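Local coordinates for proteasome activator protein PA26 (Trypanosoma brucei, PDB 1YAR) that probably docks as a heptameric ring on the end of the 20S proteasome and opens its axial gate, stimulating peptide hydrolysis, at residues T93-I98 with I122-E127; A29-W34 with A213-Y218; I100-H105 with V115-L120; P143-M148 with E201-H206. One frame throughout, in Å; residues are numbered along the deposited sequence.

Contact 1 (T93-I98 with I122-E127); sequences TIRTVI and IIDELE
Arg95 and Asp124 form a salt bridge between two nearly antiparallel helices of the helical bundle from which the 11S (PA28-type) activator subunit is built. NH1 of Arg95 lies 2.4 Å from OD1 of Asp124, a value too short to take literally; Arg95 was modelled in two conformers, so the pairing is firmer than its exact geometry. OD1 lies over one face of the guanidinium, and the guanidinium and carboxylate planes are turned 75° apart, so the two groups do not meet as a flat, two-pronged pair. Glu127 adds a second negative charge nearby, its OE2 being 4.2 Å from Arg95 NE, beyond salt-bridge range; the same oxygen touches the aliphatic part of the chain, 3.5 Å from Arg95 CD. Thr209 of a neighbouring subunit also packs on Arg95, which places this polar side of the contact near the subunit interface.

Deeper in, the contact becomes apolar. The segment axes approach to 10.7 Å at an angle of 154°, and Ile123 spans the gap. Ile98 CD1 meets Ile123 CD1 at 4.2 Å, while Val30 of helix 24-57 packs on Ile94. With CG1 of Ile123 beside its backbone N (chi1 -61°) and the chain extended beyond, the Ile123 side chain crosses that of Ile94 at about a right angle, bringing its CD1 3.5 Å from Ile94 CG2.

Contact 2 (A29-W34 with A213-Y218); sequences AVIEEW and AVINAY
Ile31 and Ile215 bring their CA atoms within 5.8 Å of each other where two helix segments run roughly antiparallel, their axes approaching to 10.0 Å at 142°. Ile31 is the central side chain. Its CG1 lies over a face of the Tyr218 ring, 4.0 Å from the ring centroid and 28° off the normal, which meets the geometry of a CH-pi contact; the nearest ring atom is Tyr218 CD2, 3.6 Å from Ile31 CG1. The bend of the Ile31 chain beyond CG1 (chi2 -67°) carries CD1 toward the root of the tyrosine, 3.8 Å from Tyr218 CB. The other branch works separately: Ile31 CG2 meets Ile215 CG2 at 3.9 Å, the two side chains lying alongside one another and pointing opposite ways.

Trp34, one helical turn on, presents its edge. Val214 CG1 lies in the plane of the indole, 3.7 Å from Trp34 CZ3, while Val30 CG1 sits over a face of that ring. Ile215 CD1 reaches Trp34 CB at 4.2 Å. The polar ends of both aromatic residues are bonded beyond this interface: Trp34 NE1 to Gln90, and Tyr218 OH to Glu24 and Ser27.

Helices 24-57 and 183-226 thus pair within an all-helical bundle: Ile94 and Val87 of helix 71-99 pack on Ile31 and Trp34 respectively, and helix 111-130 brings Ile122 against Val214 and Leu126 against Trp34.

Contact 3 (I100-H105 with V115-L120); sequences IRIPEH and VQHAVL
Gln116 reaches from helix 111-130 to the backbone of Arg101 and Ile102. At the root of this side chain, Gln116 CB packs against Ile98 CG2 of helix 71-99 at 3.8 Å. The extended chain beyond CG (chi2 -179°) then carries the amide across to the loop, where Gln116 CD stands 4.0 Å from Arg101 O. At the tip, NE2 donates a hydrogen bond to Arg101 O, 3.1 Å long and almost straight at the hydrogen (178°). The acceptor lies in the plane of the glutamine amide, yet the donor stands above the carbonyl, 76° out of its plane, and so uses no lone-pair direction. NE2 also bonds to Leu225 O, and these two partners should hold the amide against rotation. OE1 faces carbon instead, with Pro103 CD at 3.4 Å and Ile102 CA at 3.5 Å; the contact buries this oxygen with no hydrogen-bond partner in the model.

Beside the amide, Ile102 and Leu120 meet tip to tip, their CD1 atoms 3.9 Å apart, and His117 CE1 approaches Ile102 CD1 at 4.2 Å. The backbone O of Ile102 points away from Gln116 and accepts a hydrogen bond from Asn216 of a neighbouring subunit. The arrangement ties the start of the connection between helices 71-99 and 111-130 back to the second of them; in 11S activators this connection carries the activation loop, which probably acts here, too, on the proteasome gate.

Contact 4 (P143-M148 with E201-H206); sequences PTPIGM and ELATTH
Pro145 and Ile146 belong to the connection between helices 111-130 and 150-166, which here lies against one face of the long helix 183-226 and fits round the small side chain of Ala203. The CA atoms of Pro145 and Ala203 are 5.4 Å apart, close enough for the pyrrolidine ring to rest on the helix itself: Pro145 CG touches Leu202 CB at 3.7 Å and Ala203 N at 3.9 Å. From Ile146 it is the CG2 branch that makes the touch, 3.6 Å from Ala203 CB; with CG1 anti to the backbone N (chi1 -154°), the longer arm leads away. Thr144 OG1 comes within 4.3 Å of His206 CD2, but it is hydrogen-bonded to Thr130 O, and His206 ND1 is bonded to Glu92 of a neighbouring subunit. Around this packing, Tyr80 of helix 71-99 touches both Ile146 and Ala203, Phe196 from helix 183-226 itself borders Ile146, and Tyr149 of the neighbouring subunit lies on Leu202.

In the fold
From the N terminus, contact 2 opens first, on helix 24-57, and closes last, on helix 183-226, so the other three lie within its span and none cross. Contact 1 opens on helix 71-99 and closes on helix 111-130; between its segments, contact 3 closes a short loop back onto helix 111-130. Contact 4 opens only after contact 1 has closed, joining the loop before helix 150-166 to helix 183-226. Contacts 1 and 2, centres 11 Å apart, touch and join four helices into one core; contact 3 extends that core toward one end. Contact 4, about 28 Å from contact 3 between centres, lies farther along the bundle.

Contact 1 (T93-I98 with I122-E127)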
loop_
_atom_site.group_PDB
_atom_site.type_symbol
_atom_site.label_atom_id
_atom_site.label_comp_id
_atom_site.label_asym_id
_atom_site.label_seq_id
_atom_site.Cartn_x
_atom_site.Cartn_y
_atom_site.Cartn_z
ATOM N N THR O 93 -92.322 -45.082 -27.047
ATOM C CA THR O 93 -92.395 -44.141 -25.935
ATOM C C THR O 93 -90.991 -43.803 -25.443
ATOM O O THR O 93 -90.669 -42.625 -25.263
ATOM C CB THR O 93 -93.261 -44.742 -24.813
ATOM O OG1 THR O 93 -94.601 -44.876 -25.309
ATOM C CG2 THR O 93 -93.364 -43.798 -23.608
ATOM N N ILE O 94 -90.154 -44.819 -25.226
ATOM C CA ILE O 94 -88.782 -44.542 -24.770
ATOM C C ILE O 94 -88.026 -43.736 -25.817
ATOM O O ILE O 94 -87.327 -42.785 -25.486
ATOM C CB ILE O 94 -88.000 -45.805 -24.395
ATOM C CG1 ILE O 94 -88.752 -46.606 -23.324
ATOM C CG2 ILE O 94 -86.601 -45.387 -23.876
ATOM C CD1 ILE O 94 -88.144 -47.982 -23.018
ATOM N N ARG O 95 -88.184 -44.148 -27.070
ATOM C CA ARG O 95 -87.554 -43.504 -28.200
ATOM C C ARG O 95 -87.864 -42.016 -28.168
ATOM O O ARG O 95 -86.959 -41.186 -28.255
ATOM C CB ARG O 95 -88.088 -44.145 -29.481
ATOM C CG ARG O 95 -87.238 -43.988 -30.702
ATOM C CD ARG O 95 -87.255 -45.244 -31.591
ATOM N NE ARG O 95 -87.322 -44.918 -33.014
ATOM C CZ ARG O 95 -86.286 -44.528 -33.750
ATOM N NH1 ARG O 95 -85.082 -44.418 -33.206
ATOM N NH2 ARG O 95 -86.453 -44.259 -35.038
ATOM N N THR O 96 -89.152 -41.694 -28.015
ATOM C CA THR O 96 -89.642 -40.314 -28.018
ATOM C C THR O 96 -89.014 -39.509 -26.886
ATOM O O THR O 96 -88.556 -38.407 -27.108
ATOM C CB THR O 96 -91.184 -40.299 -27.897
ATOM O OG1 THR O 96 -91.735 -40.842 -29.092
ATOM C CG2 THR O 96 -91.721 -38.847 -27.879
ATOM N N VAL O 97 -89.003 -40.076 -25.685
ATOM C CA VAL O 97 -88.447 -39.400 -24.498
ATOM C C VAL O 97 -86.991 -38.988 -24.753
ATOM O O VAL O 97 -86.564 -37.851 -24.450
ATOM C CB VAL O 97 -88.541 -40.307 -23.264
ATOM C CG1 VAL O 97 -87.691 -39.775 -22.103
ATOM C CG2 VAL O 97 -90.008 -40.490 -22.830
ATOM N N ILE O 98 -86.229 -39.907 -25.337
ATOM C CA ILE O 98 -84.843 -39.576 -25.720
ATOM C C ILE O 98 -84.749 -38.587 -26.895
ATOM O O ILE O 98 -84.091 -37.541 -26.788
ATOM C CB ILE O 98 -84.040 -40.868 -26.001
ATOM C CG1 ILE O 98 -84.094 -41.792 -24.777
ATOM C CG2 ILE O 98 -82.599 -40.513 -26.350
ATOM C CD1 ILE O 98 -83.659 -43.234 -25.074
ATOM N N ILE O 122 -79.833 -49.355 -29.616
ATOM C CA ILE O 122 -80.295 -50.656 -29.116
ATOM C C ILE O 122 -81.826 -50.774 -29.128
ATOM O O ILE O 122 -82.362 -51.866 -29.306
ATOM C CB ILE O 122 -79.704 -51.024 -27.723
ATOM C CG1 ILE O 122 -80.439 -50.314 -26.590
ATOM C CG2 ILE O 122 -78.209 -50.765 -27.670
ATOM C CD1 ILE O 122 -80.088 -50.845 -25.215
ATOM N N ILE O 123 -82.524 -49.656 -28.953
ATOM C CA ILE O 123 -83.997 -49.675 -29.075
ATOM C C ILE O 123 -84.417 -49.852 -30.528
ATOM O O ILE O 123 -85.335 -50.617 -30.820
ATOM C CB ILE O 123 -84.672 -48.465 -28.414
ATOM C CG1 ILE O 123 -84.354 -48.474 -26.916
ATOM C CG2 ILE O 123 -86.196 -48.630 -28.477
ATOM C CD1 ILE O 123 -84.685 -47.185 -26.217
ATOM N N ASP O 124 -83.724 -49.173 -31.441
ATOM C CA ASP O 124 -83.898 -49.426 -32.878
ATOM C C ASP O 124 -83.696 -50.894 -33.273
ATOM O O ASP O 124 -84.491 -51.450 -34.047
ATOM C CB ASP O 124 -82.936 -48.568 -33.690
ATOM C CG ASP O 124 -83.334 -47.107 -33.726
ATOM O OD1 ASP O 124 -84.501 -46.778 -33.385
ATOM O OD2 ASP O 124 -82.527 -46.204 -34.081
ATOM N N GLU O 125 -82.615 -51.500 -32.775
ATOM C CA GLU O 125 -82.348 -52.925 -33.001
ATOM C C GLU O 125 -83.494 -53.787 -32.470
ATOM O O GLU O 125 -83.927 -54.727 -33.132
ATOM C CB GLU O 125 -81.034 -53.371 -32.335
ATOM C CG GLU O 125 -80.562 -54.757 -32.805
ATOM C CD GLU O 125 -79.367 -55.311 -32.034
ATOM O OE1 GLU O 125 -78.713 -54.550 -31.274
ATOM O OE2 GLU O 125 -79.089 -56.527 -32.167
ATOM N N LEU O 126 -83.970 -53.471 -31.274
ATOM C CA LEU O 126 -85.144 -54.162 -30.733
ATOM C C LEU O 126 -86.337 -54.081 -31.687
ATOM O O LEU O 126 -86.954 -55.101 -31.997
ATOM C CB LEU O 126 -85.508 -53.624 -29.342
ATOM C CG LEU O 126 -86.870 -54.011 -28.750
ATOM C CD1 LEU O 126 -86.917 -55.500 -28.463
ATOM C CD2 LEU O 126 -87.126 -53.223 -27.466
ATOM N N GLU O 127 -86.654 -52.876 -32.156
ATOM C CA GLU O 127 -87.853 -52.672 -32.977
ATOM C C GLU O 127 -87.743 -53.208 -34.388
ATOM O O GLU O 127 -88.695 -53.807 -34.906
ATOM C CB GLU O 127 -88.205 -51.183 -33.047
ATOM C CG GLU O 127 -88.604 -50.572 -31.723
ATOM C CD GLU O 127 -89.207 -49.194 -31.917
ATOM O OE1 GLU O 127 -89.915 -49.008 -32.918
ATOM O OE2 GLU O 127 -88.972 -48.294 -31.098
#

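Contact 2 (A29-W34 with A213-Y218)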
loop_
_atom_site.group_PDB
_atom_site.type_symbol
_atom_site.label_atom_id
_atom_site.label_comp_id
_atom_site.label_asym_id
_atom_site.label_seq_id
_atom_site.Cartn_x
_atom_site.Cartn_y
_atom_site.Cartn_z
ATOM N N ALA O 29 -91.749 -45.888 -16.608
ATOM C CA ALA O 29 -92.934 -46.740 -16.486
ATOM C C ALA O 29 -92.886 -47.945 -17.444
ATOM O O ALA O 29 -93.345 -49.040 -17.097
ATOM C CB ALA O 29 -94.202 -45.916 -16.718
ATOM N N VAL O 30 -92.351 -47.733 -18.649
ATOM C CA VAL O 30 -92.202 -48.822 -19.615
ATOM C C VAL O 30 -91.212 -49.852 -19.074
ATOM O O VAL O 30 -91.479 -51.059 -19.061
ATOM C CB VAL O 30 -91.749 -48.295 -21.018
ATOM C CG1 VAL O 30 -91.329 -49.455 -21.927
ATOM C CG2 VAL O 30 -92.867 -47.485 -21.693
ATOM N N ILE O 31 -90.065 -49.363 -18.617
ATOM C CA ILE O 31 -89.014 -50.238 -18.093
ATOM C C ILE O 31 -89.512 -51.055 -16.896
ATOM O O ILE O 31 -89.201 -52.236 -16.761
ATOM C CB ILE O 31 -87.740 -49.418 -17.731
ATOM C CG1 ILE O 31 -87.123 -48.761 -18.987
ATOM C CG2 ILE O 31 -86.722 -50.294 -16.976
ATOM C CD1 ILE O 31 -86.524 -49.773 -20.028
ATOM N N GLU O 32 -90.305 -50.424 -16.030
ATOM C CA GLU O 32 -90.906 -51.158 -14.922
ATOM C C GLU O 32 -91.816 -52.287 -15.418
ATOM O O GLU O 32 -91.770 -53.387 -14.886
ATOM C CB GLU O 32 -91.711 -50.228 -14.036
ATOM C CG GLU O 32 -90.883 -49.233 -13.263
ATOM C CD GLU O 32 -91.739 -48.457 -12.281
ATOM O OE1 GLU O 32 -92.619 -47.665 -12.729
ATOM O OE2 GLU O 32 -91.527 -48.651 -11.065
ATOM N N GLU O 33 -92.637 -51.991 -16.419
ATOM C CA GLU O 33 -93.530 -52.979 -17.039
ATOM C C GLU O 33 -92.746 -54.115 -17.700
ATOM O O GLU O 33 -93.077 -55.282 -17.533
ATOM C CB GLU O 33 -94.475 -52.290 -18.041
ATOM C CG GLU O 33 -95.392 -53.222 -18.851
ATOM C CD GLU O 33 -96.256 -54.145 -18.009
ATOM O OE1 GLU O 33 -96.566 -53.812 -16.834
ATOM O OE2 GLU O 33 -96.626 -55.227 -18.527
ATOM N N TRP O 34 -91.673 -53.768 -18.414
ATOM C CA TRP O 34 -90.860 -54.763 -19.098
ATOM C C TRP O 34 -90.192 -55.690 -18.102
ATOM O O TRP O 34 -90.108 -56.889 -18.335
ATOM C CB TRP O 34 -89.799 -54.081 -19.982
ATOM C CG TRP O 34 -90.338 -53.508 -21.251
ATOM C CD1 TRP O 34 -91.633 -53.544 -21.693
ATOM C CD2 TRP O 34 -89.577 -52.891 -22.309
ATOM N NE1 TRP O 34 -91.736 -52.928 -22.921
ATOM C CE2 TRP O 34 -90.488 -52.528 -23.330
ATOM C CE3 TRP O 34 -88.207 -52.595 -22.489
ATOM C CZ2 TRP O 34 -90.084 -51.885 -24.522
ATOM C CZ3 TRP O 34 -87.802 -51.943 -23.670
ATOM C CH2 TRP O 34 -88.738 -51.592 -24.665
ATOM N N ALA O 213 -81.456 -56.622 -21.729
ATOM C CA ALA O 213 -80.334 -55.739 -22.089
ATOM C C ALA O 213 -80.777 -54.274 -22.071
ATOM O O ALA O 213 -80.027 -53.413 -21.617
ATOM C CB ALA O 213 -79.784 -56.104 -23.488
ATOM N N VAL O 214 -81.983 -53.993 -22.578
ATOM C CA VAL O 214 -82.507 -52.605 -22.616
ATOM C C VAL O 214 -82.870 -52.066 -21.214
ATOM O O VAL O 214 -82.574 -50.912 -20.887
ATOM C CB VAL O 214 -83.699 -52.419 -23.614
ATOM C CG1 VAL O 214 -84.219 -50.990 -23.585
ATOM C CG2 VAL O 214 -83.277 -52.744 -25.071
ATOM N N ILE O 215 -83.471 -52.905 -20.380
ATOM C CA ILE O 215 -83.729 -52.513 -18.975
ATOM C C ILE O 215 -82.427 -52.058 -18.336
ATOM O O ILE O 215 -82.352 -50.967 -17.764
ATOM C CB ILE O 215 -84.329 -53.679 -18.181
ATOM C CG1 ILE O 215 -85.722 -54.025 -18.729
ATOM C CG2 ILE O 215 -84.387 -53.341 -16.655
ATOM C CD1 ILE O 215 -86.145 -55.449 -18.394
ATOM N N ASN O 216 -81.391 -52.896 -18.456
ATOM C CA ASN O 216 -80.079 -52.559 -17.901
ATOM C C ASN O 216 -79.529 -51.262 -18.472
ATOM O O ASN O 216 -79.085 -50.398 -17.716
ATOM C CB ASN O 216 -79.087 -53.722 -18.068
ATOM C CG ASN O 216 -77.708 -53.421 -17.483
ATOM O OD1 ASN O 216 -77.554 -53.288 -16.262
ATOM N ND2 ASN O 216 -76.686 -53.377 -18.351
ATOM N N ALA O 217 -79.553 -51.124 -19.796
ATOM C CA ALA O 217 -78.986 -49.947 -20.452
ATOM C C ALA O 217 -79.731 -48.668 -20.051
ATOM O O ALA O 217 -79.118 -47.626 -19.853
ATOM C CB ALA O 217 -79.036 -50.114 -21.936
ATOM N N TYR O 218 -81.058 -48.745 -19.957
ATOM C CA TYR O 218 -81.826 -47.547 -19.594
ATOM C C TYR O 218 -81.500 -47.128 -18.166
ATOM O O TYR O 218 -81.233 -45.956 -17.897
ATOM C CB TYR O 218 -83.341 -47.783 -19.747
ATOM C CG TYR O 218 -84.156 -46.568 -19.362
ATOM C CD1 TYR O 218 -84.486 -45.596 -20.312
ATOM C CD2 TYR O 218 -84.545 -46.361 -18.032
ATOM C CE1 TYR O 218 -85.220 -44.453 -19.952
ATOM C CE2 TYR O 218 -85.266 -45.221 -17.660
ATOM C CZ TYR O 218 -85.612 -44.293 -18.624
ATOM O OH TYR O 218 -86.329 -43.162 -18.282
#

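Contact 3 (I100-H105 with V115-L120)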
loop_
_atom_site.group_PDB
_atom_site.type_symbol
_atom_site.label_atom_id
_atom_site.label_comp_id
_atom_site.label_asym_id
_atom_site.label_seq_id
_atom_site.Cartn_x
_atom_site.Cartn_y
_atom_site.Cartn_z
ATOM N N ILE O 100 -86.606 -36.357 -28.290
ATOM C CA ILE O 100 -87.001 -34.961 -28.085
ATOM C C ILE O 100 -86.097 -34.226 -27.084
ATOM O O ILE O 100 -86.352 -33.057 -26.771
ATOM C CB ILE O 100 -88.525 -34.841 -27.671
ATOM C CG1 ILE O 100 -88.754 -35.426 -26.271
ATOM C CG2 ILE O 100 -89.398 -35.541 -28.700
ATOM C CD1 ILE O 100 -90.250 -35.387 -25.788
ATOM N N ARG O 101 -85.075 -34.906 -26.553
ATOM C CA ARG O 101 -84.063 -34.234 -25.715
ATOM C C ARG O 101 -82.641 -34.281 -26.292
ATOM O O ARG O 101 -81.668 -33.938 -25.614
ATOM C CB ARG O 101 -84.083 -34.792 -24.295
ATOM C CG ARG O 101 -85.385 -34.530 -23.558
ATOM C CD ARG O 101 -85.521 -35.284 -22.245
ATOM N NE ARG O 101 -86.706 -34.833 -21.500
ATOM C CZ ARG O 101 -87.957 -35.243 -21.706
ATOM N NH1 ARG O 101 -88.244 -36.150 -22.645
ATOM N NH2 ARG O 101 -88.940 -34.736 -20.955
ATOM N N ILE O 102 -82.511 -34.696 -27.545
ATOM C CA ILE O 102 -81.212 -34.588 -28.227
ATOM C C ILE O 102 -80.970 -33.100 -28.382
ATOM O O ILE O 102 -81.829 -32.409 -28.910
ATOM C CB ILE O 102 -81.233 -35.320 -29.586
ATOM C CG1 ILE O 102 -81.319 -36.834 -29.359
ATOM C CG2 ILE O 102 -79.972 -34.962 -30.422
ATOM C CD1 ILE O 102 -81.719 -37.619 -30.628
ATOM N N PRO O 103 -79.845 -32.590 -27.868
ATOM C CA PRO O 103 -79.648 -31.136 -27.791
ATOM C C PRO O 103 -79.143 -30.508 -29.076
ATOM O O PRO O 103 -78.903 -31.218 -30.068
ATOM C CB PRO O 103 -78.600 -30.986 -26.677
ATOM C CG PRO O 103 -77.762 -32.252 -26.776
ATOM C CD PRO O 103 -78.733 -33.340 -27.248
ATOM N N GLU O 104 -78.977 -29.182 -29.042
ATOM C CA GLU O 104 -78.416 -28.411 -30.147
ATOM C C GLU O 104 -77.191 -29.140 -30.718
ATOM O O GLU O 104 -76.326 -29.559 -29.964
ATOM C CB GLU O 104 -77.976 -27.034 -29.638
ATOM C CG GLU O 104 -77.514 -26.066 -30.703
ATOM C CD GLU O 104 -76.749 -24.876 -30.120
ATOM O OE1 GLU O 104 -77.228 -24.274 -29.147
ATOM O OE2 GLU O 104 -75.646 -24.561 -30.629
ATOM N N HIS O 105 -77.137 -29.272 -32.038
ATOM C CA HIS O 105 -76.046 -29.966 -32.703
ATOM C C HIS O 105 -74.735 -29.189 -32.565
ATOM O O HIS O 105 -74.644 -28.033 -32.960
ATOM C CB HIS O 105 -76.370 -30.154 -34.176
ATOM C CG HIS O 105 -75.336 -30.936 -34.918
ATOM N ND1 HIS O 105 -75.477 -32.280 -35.198
ATOM C CD2 HIS O 105 -74.140 -30.562 -35.433
ATOM C CE1 HIS O 105 -74.408 -32.696 -35.862
ATOM N NE2 HIS O 105 -73.581 -31.677 -36.007
ATOM N N VAL O 115 -74.366 -41.115 -25.429
ATOM C CA VAL O 115 -75.192 -42.038 -24.624
ATOM C C VAL O 115 -76.604 -42.124 -25.226
ATOM O O VAL O 115 -77.144 -43.220 -25.398
ATOM C CB VAL O 115 -75.277 -41.597 -23.142
ATOM C CG1 VAL O 115 -76.133 -42.554 -22.325
ATOM C CG2 VAL O 115 -73.878 -41.499 -22.511
ATOM N N GLN O 116 -77.193 -40.974 -25.564
ATOM C CA GLN O 116 -78.499 -40.945 -26.214
ATOM C C GLN O 116 -78.540 -41.758 -27.514
ATOM O O GLN O 116 -79.452 -42.580 -27.710
ATOM C CB GLN O 116 -78.907 -39.506 -26.487
ATOM C CG GLN O 116 -79.148 -38.697 -25.233
ATOM C CD GLN O 116 -79.573 -37.297 -25.570
ATOM O OE1 GLN O 116 -78.985 -36.663 -26.465
ATOM N NE2 GLN O 116 -80.634 -36.817 -24.910
ATOM N N HIS O 117 -77.555 -41.536 -28.398
ATOM C CA HIS O 117 -77.467 -42.304 -29.645
ATOM C C HIS O 117 -77.228 -43.818 -29.401
ATOM O O HIS O 117 -77.796 -44.663 -30.102
ATOM C CB HIS O 117 -76.423 -41.697 -30.607
ATOM C CG HIS O 117 -76.816 -40.357 -31.159
ATOM N ND1 HIS O 117 -78.012 -40.143 -31.812
ATOM C CD2 HIS O 117 -76.155 -39.176 -31.193
ATOM C CE1 HIS O 117 -78.084 -38.878 -32.193
ATOM N NE2 HIS O 117 -76.969 -38.269 -31.832
ATOM N N ALA O 118 -76.423 -44.168 -28.398
ATOM C CA ALA O 118 -76.190 -45.578 -28.083
ATOM C C ALA O 118 -77.463 -46.294 -27.603
ATOM O O ALA O 118 -77.757 -47.423 -28.039
ATOM C CB ALA O 118 -75.077 -45.729 -27.070
ATOM N N VAL O 119 -78.236 -45.645 -26.734
ATOM C CA VAL O 119 -79.497 -46.283 -26.271
ATOM C C VAL O 119 -80.566 -46.300 -27.387
ATOM O O VAL O 119 -81.288 -47.296 -27.559
ATOM C CB VAL O 119 -80.005 -45.691 -24.929
ATOM C CG1 VAL O 119 -81.337 -46.352 -24.510
ATOM C CG2 VAL O 119 -78.955 -45.872 -23.831
ATOM N N LEU O 120 -80.619 -45.248 -28.199
ATOM C CA LEU O 120 -81.526 -45.232 -29.344
ATOM C C LEU O 120 -81.181 -46.351 -30.332
ATOM O O LEU O 120 -82.071 -46.971 -30.905
ATOM C CB LEU O 120 -81.502 -43.877 -30.045
ATOM C CG LEU O 120 -82.271 -42.754 -29.328
ATOM C CD1 LEU O 120 -81.944 -41.410 -29.946
ATOM C CD2 LEU O 120 -83.786 -43.034 -29.364
#

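Contact 4 (P143-M148 with E201-H206)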
loop_
_atom_site.group_PDB
_atom_site.type_symbol
_atom_site.label_atom_id
_atom_site.label_comp_id
_atom_site.label_asym_id
_atom_site.label_seq_id
_atom_site.Cartn_x
_atom_site.Cartn_y
_atom_site.Cartn_z
ATOM N N PRO O 143 -82.325 -61.413 -38.437
ATOM C CA PRO O 143 -81.672 -62.296 -37.467
ATOM C C PRO O 143 -82.621 -62.935 -36.424
ATOM O O PRO O 143 -82.239 -63.883 -35.725
ATOM C CB PRO O 143 -80.655 -61.369 -36.782
ATOM C CG PRO O 143 -81.277 -59.962 -36.880
ATOM C CD PRO O 143 -82.059 -59.988 -38.159
ATOM N N THR O 144 -83.843 -62.440 -36.316
ATOM C CA THR O 144 -84.775 -63.010 -35.354
ATOM C C THR O 144 -85.410 -64.270 -35.983
ATOM O O THR O 144 -85.626 -64.312 -37.202
ATOM C CB THR O 144 -85.813 -61.925 -34.953
ATOM O OG1 THR O 144 -86.617 -62.374 -33.851
ATOM C CG2 THR O 144 -86.807 -61.693 -36.075
ATOM N N PRO O 145 -85.638 -65.326 -35.199
ATOM C CA PRO O 145 -86.233 -66.553 -35.751
ATOM C C PRO O 145 -87.607 -66.324 -36.394
ATOM O O PRO O 145 -87.962 -66.993 -37.369
ATOM C CB PRO O 145 -86.328 -67.474 -34.533
ATOM C CG PRO O 145 -85.208 -66.992 -33.659
ATOM C CD PRO O 145 -85.281 -65.482 -33.776
ATOM N N ILE O 146 -88.351 -65.360 -35.860
ATOM C CA ILE O 146 -89.657 -65.026 -36.383
ATOM C C ILE O 146 -90.002 -63.596 -35.987
ATOM O O ILE O 146 -89.725 -63.175 -34.863
ATOM C CB ILE O 146 -90.722 -66.079 -35.915
ATOM C CG1 ILE O 146 -91.877 -66.148 -36.901
ATOM C CG2 ILE O 146 -91.174 -65.877 -34.463
ATOM C CD1 ILE O 146 -92.866 -67.303 -36.584
ATOM N N GLY O 147 -90.576 -62.847 -36.912
ATOM C CA GLY O 147 -90.940 -61.466 -36.629
ATOM C C GLY O 147 -92.392 -61.200 -36.277
ATOM O O GLY O 147 -93.168 -62.117 -36.025
ATOM N N MET O 148 -92.762 -59.924 -36.320
ATOM C CA MET O 148 -94.088 -59.434 -35.920
ATOM C C MET O 148 -95.269 -59.898 -36.773
ATOM O O MET O 148 -96.428 -59.816 -36.347
ATOM C CB MET O 148 -94.082 -57.913 -35.943
ATOM C CG MET O 148 -93.473 -57.300 -34.730
ATOM S SD MET O 148 -93.963 -55.592 -34.621
ATOM C CE MET O 148 -95.633 -55.796 -33.992
ATOM N N GLU O 201 -90.604 -70.378 -29.736
ATOM C CA GLU O 201 -89.767 -70.689 -28.559
ATOM C C GLU O 201 -88.416 -69.953 -28.602
ATOM O O GLU O 201 -87.969 -69.403 -27.600
ATOM C CB GLU O 201 -89.467 -72.183 -28.417
ATOM C CG GLU O 201 -90.657 -73.101 -28.170
ATOM C CD GLU O 201 -90.229 -74.567 -28.126
ATOM O OE1 GLU O 201 -90.577 -75.327 -29.064
ATOM O OE2 GLU O 201 -89.504 -74.954 -27.177
ATOM N N LEU O 202 -87.773 -69.984 -29.765
ATOM C CA LEU O 202 -86.489 -69.314 -29.968
ATOM C C LEU O 202 -86.624 -67.799 -29.923
ATOM O O LEU O 202 -85.815 -67.127 -29.275
ATOM C CB LEU O 202 -85.883 -69.735 -31.304
ATOM C CG LEU O 202 -85.640 -71.230 -31.532
ATOM C CD1 LEU O 202 -85.241 -71.438 -32.989
ATOM C CD2 LEU O 202 -84.593 -71.816 -30.574
ATOM N N ALA O 203 -87.613 -67.257 -30.641
ATOM C CA ALA O 203 -87.823 -65.808 -30.666
ATOM C C ALA O 203 -88.147 -65.241 -29.283
ATOM O O ALA O 203 -87.655 -64.165 -28.944
ATOM C CB ALA O 203 -88.894 -65.430 -31.659
ATOM N N THR O 204 -88.963 -65.942 -28.484
ATOM C CA THR O 204 -89.248 -65.460 -27.114
ATOM C C THR O 204 -87.992 -65.377 -26.257
ATOM O O THR O 204 -87.810 -64.394 -25.522
ATOM C CB THR O 204 -90.324 -66.292 -26.365
ATOM O OG1 THR O 204 -90.013 -67.680 -26.446
ATOM C CG2 THR O 204 -91.713 -66.133 -27.023
ATOM N N THR O 205 -87.149 -66.400 -26.357
ATOM C CA THR O 205 -85.857 -66.427 -25.667
ATOM C C THR O 205 -84.999 -65.220 -26.077
ATOM O O THR O 205 -84.500 -64.483 -25.222
ATOM C CB THR O 205 -85.140 -67.762 -25.968
ATOM O OG1 THR O 205 -85.825 -68.834 -25.305
ATOM C CG2 THR O 205 -83.781 -67.805 -25.338
ATOM N N HIS O 206 -84.868 -65.021 -27.388
ATOM C CA HIS O 206 -84.043 -63.969 -28.001
ATOM C C HIS O 206 -84.594 -62.588 -27.637
ATOM O O HIS O 206 -83.842 -61.657 -27.339
ATOM C CB HIS O 206 -84.089 -64.133 -29.518
ATOM C CG HIS O 206 -83.076 -63.318 -30.266
ATOM N ND1 HIS O 206 -81.717 -63.486 -30.105
ATOM C CD2 HIS O 206 -83.226 -62.378 -31.234
ATOM C CE1 HIS O 206 -81.072 -62.660 -30.917
ATOM N NE2 HIS O 206 -81.961 -61.975 -31.611
#